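Local atomic coordinates of aspartate aminotransferase (Giardia lamblia, PDB entry 3MEB), a protein that probably catalyses the pyridoxal-phosphate-dependent transfer of an amino group from L-aspartate to 2-oxoglutarate, giving oxaloacetate and L-glutamate, as a homodimer. Residues D241-G246 / F275-G280; E284-L289 / H328-V333; A369-P374 / A436-V441. One frame throughout, in Å; residues are numbered along the deposited sequence.

Interaction 1. Residues D241-G246 / F275-G280. With SO4 (sulfate ion), chain E; SO4 (sulfate ion), chain C.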
loop_
_atom_site.group_PDB
_atom_site.type_symbol
_atom_site.label_atom_id
_atom_site.label_comp_id
_atom_site.label_asym_id
_atom_site.label_seq_id
_atom_site.Cartn_x
_atom_site.Cartn_y
_atom_site.Cartn_z
ATOM N N ASP A 241 14.301 -4.592 -11.477
ATOM C CA ASP A 241 12.853 -4.429 -11.585
ATOM C C ASP A 241 12.351 -5.558 -12.458
ATOM O O ASP A 241 12.744 -5.680 -13.625
ATOM C CB ASP A 241 12.509 -3.075 -12.211
ATOM C CG ASP A 241 11.009 -2.794 -12.278
ATOM O OD1 ASP A 241 10.188 -3.751 -12.309
ATOM O OD2 ASP A 241 10.637 -1.591 -12.372
ATOM N N SER A 242 11.484 -6.394 -11.899
ATOM C CA SER A 242 11.060 -7.590 -12.594
ATOM C C SER A 242 9.550 -7.735 -12.567
ATOM O O SER A 242 8.973 -8.274 -11.618
ATOM C CB SER A 242 11.686 -8.829 -11.975
ATOM O OG SER A 242 11.154 -9.963 -12.631
ATOM N N ALA A 243 8.915 -7.230 -13.608
ATOM C CA ALA A 243 7.478 -7.252 -13.720
ATOM C C ALA A 243 6.988 -8.159 -14.831
ATOM O O ALA A 243 5.793 -8.477 -14.879
ATOM C CB ALA A 243 6.978 -5.842 -13.913
ATOM N N TYR A 244 7.881 -8.607 -15.710
ATOM C CA TYR A 244 7.471 -9.291 -16.948
ATOM C C TYR A 244 7.983 -10.711 -17.130
ATOM O O TYR A 244 8.099 -11.214 -18.246
ATOM C CB TYR A 244 7.838 -8.416 -18.136
ATOM C CG TYR A 244 7.038 -7.144 -18.151
ATOM C CD1 TYR A 244 5.684 -7.148 -18.460
ATOM C CD2 TYR A 244 7.629 -5.935 -17.851
ATOM C CE1 TYR A 244 4.949 -5.974 -18.468
ATOM C CE2 TYR A 244 6.905 -4.763 -17.857
ATOM C CZ TYR A 244 5.580 -4.780 -18.161
ATOM O OH TYR A 244 4.927 -3.569 -18.159
ATOM N N GLN A 245 8.323 -11.348 -16.021
ATOM C CA GLN A 245 8.794 -12.718 -16.043
ATOM C C GLN A 245 7.656 -13.562 -16.592
ATOM O O GLN A 245 6.550 -13.533 -16.044
ATOM C CB GLN A 245 9.169 -13.155 -14.625
ATOM C CG GLN A 245 10.143 -14.287 -14.575
ATOM C CD GLN A 245 10.337 -14.856 -13.201
ATOM O OE1 GLN A 245 9.884 -14.286 -12.192
ATOM N NE2 GLN A 245 10.974 -16.026 -13.143
ATOM N N GLY A 246 7.920 -14.283 -17.682
ATOM C CA GLY A 246 6.882 -15.001 -18.441
ATOM C C GLY A 246 6.528 -14.349 -19.787
ATOM O O GLY A 246 5.965 -15.023 -20.665
ATOM N N PHE A 275 3.518 -9.074 -9.480
ATOM C CA PHE A 275 2.574 -10.068 -10.014
ATOM C C PHE A 275 1.351 -9.397 -10.691
ATOM O O PHE A 275 0.343 -10.042 -10.985
ATOM C CB PHE A 275 2.147 -11.025 -8.899
ATOM C CG PHE A 275 3.308 -11.749 -8.228
ATOM C CD1 PHE A 275 4.220 -12.452 -8.989
ATOM C CD2 PHE A 275 3.497 -11.698 -6.840
ATOM C CE1 PHE A 275 5.324 -13.126 -8.378
ATOM C CE2 PHE A 275 4.583 -12.345 -6.220
ATOM C CZ PHE A 275 5.490 -13.080 -7.003
ATOM N N SER A 276 1.483 -8.125 -11.044
ATOM C CA SER A 276 0.401 -7.412 -11.741
ATOM C C SER A 276 0.125 -7.970 -13.145
ATOM O O SER A 276 -1.047 -8.089 -13.569
ATOM C CB SER A 276 0.731 -5.935 -11.893
ATOM O OG SER A 276 0.633 -5.260 -10.655
ATOM N N LYS A 277 1.185 -8.285 -13.874
ATOM C CA LYS A 277 1.024 -8.641 -15.271
ATOM C C LYS A 277 1.005 -10.149 -15.473
ATOM O O LYS A 277 0.116 -10.671 -16.132
ATOM C CB LYS A 277 2.109 -7.997 -16.120
ATOM C CG LYS A 277 1.966 -6.467 -16.218
ATOM C CD LYS A 277 2.930 -5.780 -15.345
ATOM C CE LYS A 277 3.112 -4.328 -15.792
ATOM N NZ LYS A 277 1.871 -3.499 -15.810
ATOM N N ASN A 278 1.989 -10.861 -14.920
ATOM C CA ASN A 278 2.013 -12.296 -15.115
ATOM C C ASN A 278 0.830 -13.041 -14.462
ATOM O O ASN A 278 0.275 -13.944 -15.098
ATOM C CB ASN A 278 3.375 -12.938 -14.782
ATOM C CG ASN A 278 3.903 -12.586 -13.415
ATOM O OD1 ASN A 278 3.170 -12.205 -12.505
ATOM N ND2 ASN A 278 5.246 -12.687 -13.272
ATOM N N PHE A 279 0.406 -12.654 -13.256
ATOM C CA PHE A 279 -0.809 -13.249 -12.691
ATOM C C PHE A 279 -2.068 -12.487 -13.057
ATOM O O PHE A 279 -3.150 -12.922 -12.695
ATOM C CB PHE A 279 -0.752 -13.370 -11.165
ATOM C CG PHE A 279 0.155 -14.463 -10.662
ATOM C CD1 PHE A 279 1.530 -14.249 -10.546
ATOM C CD2 PHE A 279 -0.354 -15.686 -10.286
ATOM C CE1 PHE A 279 2.363 -15.255 -10.064
ATOM C CE2 PHE A 279 0.466 -16.698 -9.805
ATOM C CZ PHE A 279 1.815 -16.490 -9.672
ATOM N N GLY A 280 -1.936 -11.346 -13.726
ATOM C CA GLY A 280 -3.093 -10.489 -14.028
ATOM C C GLY A 280 -3.761 -9.908 -12.760
ATOM O O GLY A 280 -4.984 -9.694 -12.727
HETATM S S SO4 E . 2.879 -2.372 -10.432
HETATM O O1 SO4 E . 3.889 -3.404 -10.406
HETATM O O2 SO4 E . 3.043 -1.658 -11.676
HETATM O O3 SO4 E . 1.540 -2.960 -10.445
HETATM O O4 SO4 E . 3.079 -1.435 -9.344
HETATM S S SO4 C . 2.823 0.399 -17.590
HETATM O O1 SO4 C . 4.184 0.818 -17.997
HETATM O O2 SO4 C . 1.808 0.800 -18.554
HETATM O O3 SO4 C . 2.836 -1.033 -17.404
HETATM O O4 SO4 C . 2.577 1.037 -16.317
HETATM O O HOH W 1 7.252 -10.939 -11.958
HETATM O O HOH W 2 3.869 -9.224 -13.332
#

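Interaction 2. Residues E284-L289 / H328-V333. With SO4 (sulfate ion), chain E.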
loop_
_atom_site.group_PDB
_atom_site.type_symbol
_atom_site.label_atom_id
_atom_site.label_comp_id
_atom_site.label_asym_id
_atom_site.label_seq_id
_atom_site.Cartn_x
_atom_site.Cartn_y
_atom_site.Cartn_z
ATOM N N GLU A 284 -5.024 -5.858 -7.286
ATOM C CA GLU A 284 -4.801 -6.426 -5.951
ATOM C C GLU A 284 -3.559 -5.848 -5.256
ATOM O O GLU A 284 -3.457 -5.918 -4.031
ATOM C CB GLU A 284 -4.651 -7.956 -5.978
ATOM C CG GLU A 284 -5.805 -8.684 -6.669
ATOM C CD GLU A 284 -7.091 -8.683 -5.902
ATOM O OE1 GLU A 284 -7.148 -8.149 -4.790
ATOM O OE2 GLU A 284 -8.069 -9.271 -6.408
ATOM N N ARG A 285 -2.629 -5.314 -6.038
ATOM C CA ARG A 285 -1.384 -4.706 -5.530
ATOM C C ARG A 285 -0.472 -5.694 -4.767
ATOM O O ARG A 285 -0.186 -5.538 -3.558
ATOM C CB ARG A 285 -1.692 -3.486 -4.645
ATOM C CG ARG A 285 -2.738 -2.521 -5.190
ATOM C CD ARG A 285 -2.477 -2.032 -6.624
ATOM N NE ARG A 285 -1.205 -1.353 -6.755
ATOM C CZ ARG A 285 -0.296 -1.633 -7.685
ATOM N NH1 ARG A 285 -0.524 -2.591 -8.569
ATOM N NH2 ARG A 285 0.848 -0.953 -7.740
ATOM N N ILE A 286 -0.011 -6.695 -5.491
ATOM C CA ILE A 286 0.701 -7.813 -4.896
ATOM C C ILE A 286 2.040 -7.994 -5.577
ATOM O O ILE A 286 2.139 -8.108 -6.812
ATOM C CB ILE A 286 -0.124 -9.140 -4.851
ATOM C CG1 ILE A 286 0.666 -10.235 -4.116
ATOM C CG2 ILE A 286 -0.553 -9.665 -6.281
ATOM C CD1 ILE A 286 1.022 -9.918 -2.636
ATOM N N GLY A 287 3.085 -7.956 -4.749
ATOM C CA GLY A 287 4.451 -8.148 -5.191
ATOM C C GLY A 287 5.338 -8.482 -4.012
ATOM O O GLY A 287 4.856 -8.654 -2.896
ATOM N N CYS A 288 6.645 -8.580 -4.268
ATOM C CA CYS A 288 7.615 -8.932 -3.235
ATOM C C CYS A 288 8.944 -8.256 -3.514
ATOM O O CYS A 288 9.368 -8.171 -4.692
ATOM C CB CYS A 288 7.823 -10.435 -3.202
ATOM S SG CYS A 288 8.595 -11.083 -1.691
ATOM N N LEU A 289 9.581 -7.817 -2.432
ATOM C CA LEU A 289 10.938 -7.248 -2.446
ATOM C C LEU A 289 11.917 -8.296 -1.912
ATOM O O LEU A 289 11.655 -8.918 -0.850
ATOM C CB LEU A 289 11.011 -6.007 -1.592
ATOM C CG LEU A 289 12.340 -5.254 -1.534
ATOM C CD1 LEU A 289 12.860 -4.899 -2.962
ATOM C CD2 LEU A 289 12.142 -4.006 -0.679
ATOM N N HIS A 328 -5.125 -10.197 -0.212
ATOM C CA HIS A 328 -5.921 -10.938 -1.197
ATOM C C HIS A 328 -5.096 -11.463 -2.350
ATOM O O HIS A 328 -5.210 -12.652 -2.732
ATOM C CB HIS A 328 -7.102 -10.134 -1.729
ATOM C CG HIS A 328 -8.146 -11.014 -2.360
ATOM N ND1 HIS A 328 -8.979 -11.798 -1.610
ATOM C CD2 HIS A 328 -8.434 -11.286 -3.650
ATOM C CE1 HIS A 328 -9.757 -12.510 -2.406
ATOM N NE2 HIS A 328 -9.443 -12.226 -3.656
ATOM N N GLY A 329 -4.217 -10.610 -2.886
ATOM C CA GLY A 329 -3.320 -11.061 -3.939
ATOM C C GLY A 329 -2.330 -12.101 -3.460
ATOM O O GLY A 329 -1.919 -12.986 -4.237
ATOM N N ALA A 330 -1.872 -11.952 -2.223
ATOM C CA ALA A 330 -0.922 -12.926 -1.604
ATOM C C ALA A 330 -1.535 -14.325 -1.524
ATOM O O ALA A 330 -0.870 -15.334 -1.808
ATOM C CB ALA A 330 -0.528 -12.486 -0.191
ATOM N N TYR A 331 -2.777 -14.379 -1.098
ATOM C CA TYR A 331 -3.563 -15.629 -1.092
ATOM C C TYR A 331 -3.653 -16.252 -2.491
ATOM O O TYR A 331 -3.367 -17.458 -2.694
ATOM C CB TYR A 331 -4.968 -15.338 -0.545
ATOM C CG TYR A 331 -5.143 -15.175 0.973
ATOM C CD1 TYR A 331 -4.300 -15.794 1.889
ATOM C CD2 TYR A 331 -6.247 -14.470 1.481
ATOM C CE1 TYR A 331 -4.522 -15.672 3.286
ATOM C CE2 TYR A 331 -6.473 -14.348 2.832
ATOM C CZ TYR A 331 -5.618 -14.937 3.744
ATOM O OH TYR A 331 -5.903 -14.802 5.093
ATOM N N ILE A 332 -3.963 -15.438 -3.500
ATOM C CA ILE A 332 -4.076 -15.998 -4.857
ATOM C C ILE A 332 -2.746 -16.626 -5.301
ATOM O O ILE A 332 -2.716 -17.770 -5.745
ATOM C CB ILE A 332 -4.602 -14.950 -5.871
ATOM C CG1 ILE A 332 -6.045 -14.538 -5.454
ATOM C CG2 ILE A 332 -4.572 -15.472 -7.347
ATOM C CD1 ILE A 332 -6.566 -13.324 -6.235
ATOM N N VAL A 333 -1.654 -15.868 -5.175
ATOM C CA VAL A 333 -0.350 -16.333 -5.618
ATOM C C VAL A 333 0.102 -17.608 -4.908
ATOM O O VAL A 333 0.571 -18.565 -5.556
ATOM C CB VAL A 333 0.710 -15.219 -5.468
ATOM C CG1 VAL A 333 2.121 -15.740 -5.768
ATOM C CG2 VAL A 333 0.344 -14.050 -6.340
HETATM S S SO4 E . 2.879 -2.372 -10.432
HETATM O O1 SO4 E . 3.889 -3.404 -10.406
HETATM O O2 SO4 E . 3.043 -1.658 -11.676
HETATM O O3 SO4 E . 1.540 -2.960 -10.445
HETATM O O4 SO4 E . 3.079 -1.435 -9.344
HETATM O O HOH W 3 -2.900 -8.185 -2.608
#

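Interaction 3. Residues A369-P374 / A436-V441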
loop_
_atom_site.group_PDB
_atom_site.type_symbol
_atom_site.label_atom_id
_atom_site.label_comp_id
_atom_site.label_asym_id
_atom_site.label_seq_id
_atom_site.Cartn_x
_atom_site.Cartn_y
_atom_site.Cartn_z
ATOM N N ALA A 369 2.578 -3.656 -43.605
ATOM C CA ALA A 369 3.381 -4.056 -44.753
ATOM C C ALA A 369 2.551 -4.079 -46.042
ATOM O O ALA A 369 3.051 -3.680 -47.117
ATOM C CB ALA A 369 4.049 -5.422 -44.496
ATOM N N LYS A 370 1.286 -4.519 -45.933
ATOM C CA LYS A 370 0.379 -4.593 -47.087
ATOM C C LYS A 370 0.062 -3.202 -47.635
ATOM O O LYS A 370 -0.236 -3.068 -48.802
ATOM C CB LYS A 370 -0.934 -5.321 -46.746
ATOM N N ARG A 371 0.127 -2.172 -46.794
ATOM C CA ARG A 371 -0.140 -0.794 -47.228
ATOM C C ARG A 371 1.132 -0.039 -47.590
ATOM O O ARG A 371 1.080 1.137 -47.867
ATOM C CB ARG A 371 -0.869 -0.014 -46.146
ATOM C CG ARG A 371 -2.299 -0.453 -45.872
ATOM C CD ARG A 371 -2.860 0.417 -44.778
ATOM N NE ARG A 371 -4.303 0.284 -44.625
ATOM C CZ ARG A 371 -4.913 -0.726 -44.015
ATOM N NH1 ARG A 371 -4.221 -1.744 -43.505
ATOM N NH2 ARG A 371 -6.233 -0.722 -43.932
ATOM N N LYS A 372 2.267 -0.712 -47.601
ATOM C CA LYS A 372 3.540 -0.047 -47.802
ATOM C C LYS A 372 3.654 1.201 -46.909
ATOM O O LYS A 372 4.240 2.202 -47.297
ATOM C CB LYS A 372 3.754 0.270 -49.310
ATOM N N THR A 373 3.111 1.125 -45.696
ATOM C CA THR A 373 3.148 2.249 -44.769
ATOM C C THR A 373 4.593 2.680 -44.380
ATOM O O THR A 373 5.330 1.889 -43.781
ATOM C CB THR A 373 2.346 1.949 -43.460
ATOM O OG1 THR A 373 1.011 1.513 -43.784
ATOM C CG2 THR A 373 2.284 3.174 -42.626
ATOM N N PRO A 374 4.972 3.933 -44.699
ATOM C CA PRO A 374 6.282 4.461 -44.286
ATOM C C PRO A 374 6.487 4.312 -42.768
ATOM O O PRO A 374 5.519 4.452 -41.962
ATOM C CB PRO A 374 6.244 5.941 -44.722
ATOM C CG PRO A 374 5.142 6.041 -45.717
ATOM C CD PRO A 374 4.166 4.941 -45.410
ATOM N N ALA A 436 -5.129 3.699 -39.577
ATOM C CA ALA A 436 -4.958 4.942 -38.848
ATOM C C ALA A 436 -3.517 5.395 -38.849
ATOM O O ALA A 436 -3.240 6.566 -39.027
ATOM C CB ALA A 436 -5.485 4.812 -37.391
ATOM N N ILE A 437 -2.595 4.468 -38.626
ATOM C CA ILE A 437 -1.170 4.796 -38.611
ATOM C C ILE A 437 -0.727 5.279 -40.012
ATOM O O ILE A 437 0.066 6.235 -40.147
ATOM C CB ILE A 437 -0.334 3.576 -38.122
ATOM C CG1 ILE A 437 -0.593 3.344 -36.611
ATOM C CG2 ILE A 437 1.134 3.812 -38.387
ATOM C CD1 ILE A 437 0.005 2.089 -36.037
ATOM N N HIS A 438 -1.285 4.650 -41.040
ATOM C CA HIS A 438 -0.971 5.023 -42.415
ATOM C C HIS A 438 -1.413 6.448 -42.710
ATOM O O HIS A 438 -0.672 7.233 -43.304
ATOM C CB HIS A 438 -1.608 4.032 -43.379
ATOM C CG HIS A 438 -1.246 4.262 -44.807
ATOM N ND1 HIS A 438 -0.162 3.660 -45.401
ATOM C CD2 HIS A 438 -1.821 5.034 -45.761
ATOM C CE1 HIS A 438 -0.087 4.042 -46.667
ATOM N NE2 HIS A 438 -1.079 4.881 -46.909
ATOM N N ASP A 439 -2.597 6.784 -42.218
ATOM C CA ASP A 439 -3.178 8.096 -42.381
ATOM C C ASP A 439 -2.325 9.136 -41.662
ATOM O O ASP A 439 -1.945 10.138 -42.266
ATOM C CB ASP A 439 -4.601 8.093 -41.834
ATOM C CG ASP A 439 -5.286 9.412 -42.020
ATOM O OD1 ASP A 439 -5.097 9.993 -43.102
ATOM O OD2 ASP A 439 -5.995 9.856 -41.084
ATOM N N ALA A 440 -1.994 8.878 -40.387
ATOM C CA ALA A 440 -1.177 9.805 -39.580
ATOM C C ALA A 440 0.180 10.114 -40.202
ATOM O O ALA A 440 0.607 11.269 -40.221
ATOM C CB ALA A 440 -1.004 9.274 -38.138
ATOM N N VAL A 441 0.824 9.073 -40.737
ATOM C CA VAL A 441 2.184 9.113 -41.246
ATOM C C VAL A 441 2.210 9.687 -42.680
ATOM O O VAL A 441 3.177 10.350 -43.076
ATOM C CB VAL A 441 2.794 7.675 -41.116
ATOM C CG1 VAL A 441 4.005 7.451 -41.952
ATOM C CG2 VAL A 441 3.066 7.368 -39.614
#

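Interaction 1. Residues D241-G246 / F275-G280
Tyr244 and Lys277 meet in the pyridoxal-phosphate pocket of the aminotransferase fold, where the chain leaving strand 237-242 faces the loop leaving its parallel neighbour 269-274. Their contact is by van der Waals packing. The lysine chain, bent at chi2 (103°), slants past the phenol end and brings CE to 3.1 Å from Tyr244 OH, a tight approach; further back, Lys277 CD lies 3.7 Å from Tyr244 CE1.

Lys277 NZ donates to O3 of the chain C sulfate, 3.1 Å away, and is held as well by Gly57 O and by Tyr90 OH of the second subunit, which places this lysine at the dimer interface. In relatives of this family the lysine at this point of the sequence carries the cofactor as a Schiff base, consistent with its place in the pocket here. A different ion, the chain E sulfate, lies beside Ser276 OG, which is also hydrogen-bonded with Ser127 OG.

Water joins the two backbones: one molecule donates to Ala243 O (2.6 Å) and accepts from Lys277 N (2.9 Å). A second accepts a weak bond from Asn278 ND2 and donates to Ser242 O.

The direct hydrogen bond between the segments runs from Asn278 ND2 to Gln245 O, 3.2 Å long with an angle of 164° at the hydrogen; it meets a carbonyl lone pair and lies 3° out of the asparagine amide plane.

Interaction 2. Residues E284-L289 / H328-V333
Ile286 presses on Gly329, where the residues leading into strand 287-292 pass helix 327-337 in the large, cofactor-binding domain of this fold-type-I enzyme. This is the tight part. The two CA atoms stand 5.3 Å apart: Gly329 turns toward Ile286 the side where a CB would stand, so the approach depends on its lacking one, and Ile286 CG1 lies 3.6 Å from Gly329 C. With CG1 anti to the backbone N (chi1 -176°), the isoleucine chain runs along the helix surface until its CD1 rests 3.9 Å from Ala330 CB; Val333 CG2 is a looser neighbour of CG1.

Toward Glu284 the contact is polar and partly mediated by water. A water bridges the backbones, donating to Glu284 O (2.7 Å) and accepting from Gly329 N (2.8 Å). The carboxylate meets the edge of the His328 ring, Glu284 OE2 lying 3.4 Å from His328 CD2, with the two planes 36° apart. Glu284 OE2 also forms a salt bridge with Lys88 of the second subunit, and His328 NE2 bonds to Glu76.

Arg285 leads away from the helix: NH1 donates to O3 of the chain E sulfate and NH2 to its O4, each bond 2.8 Å, the first at 171°. Thus Ile286 makes an apolar seat for the helix, while Glu284 faces the second subunit, and Arg285 both that subunit and the anion.

Interaction 3. Residues A369-P374 / A436-V441
Thr373 and His438 form the hydrogen bond of this contact, which joins two helices of the small, C-terminal domain of the aminotransferase fold: the turn that ends helix 340-370 meets the side of helix 430-443. Thr373 OG1 lies 2.9 Å from His438 ND1, at the ring edge and near its plane; either atom could be the donor. His438 reaches across because its CG is anti to the backbone N (chi1 -175°). Thr373 OG1 has a weak second bond to Leu368 O, at the helix end.

Van der Waals contacts flank this bond. Arg371 O sits 3.4 Å from His438 CE1, while the methyl of Thr373, CG2, lies 3.7 Å from His438 CA. At the other end Pro374 and Val441 lie alongside, pointing in opposing senses, Pro374 CB being 3.9 Å from Val441 CG1.

Backbone geometry sets the turn. Lys372, with positive phi (47°), is the C-prime residue of a Schellman motif, whose bonds run Thr373 N to Leu368 O and Lys372 N to Ala369 O. The contact lies far from the cofactor: helix 430-443 is packed on helix 399-409 through Ala436 and Ala440, and Arg371 forms a salt bridge with Asp431 near the start of helix 430-443.

Overall arrangement
Interactions 1 and 2 belong to the buried core and interaction 3 to the periphery, with centres about 7, 15 and 30 Å from the centre of the chain. The first two reach the same mixed sheet and touch: Phe275 N probably bonds to Ile286 O (3.2 Å), and Phe275 CD2 packs 4.0 Å from Val333 CG2. They also share the chain E sulfate and both meet the second subunit, so their polar groups serve an anion site and the interface. Interaction 3, about 19 Å from interaction 1 between nearest atoms, touches no other chain; there a partly exposed histidine and a helix-ending turn replace the bridging waters and anion-binding side chains of interactions 1 and 2.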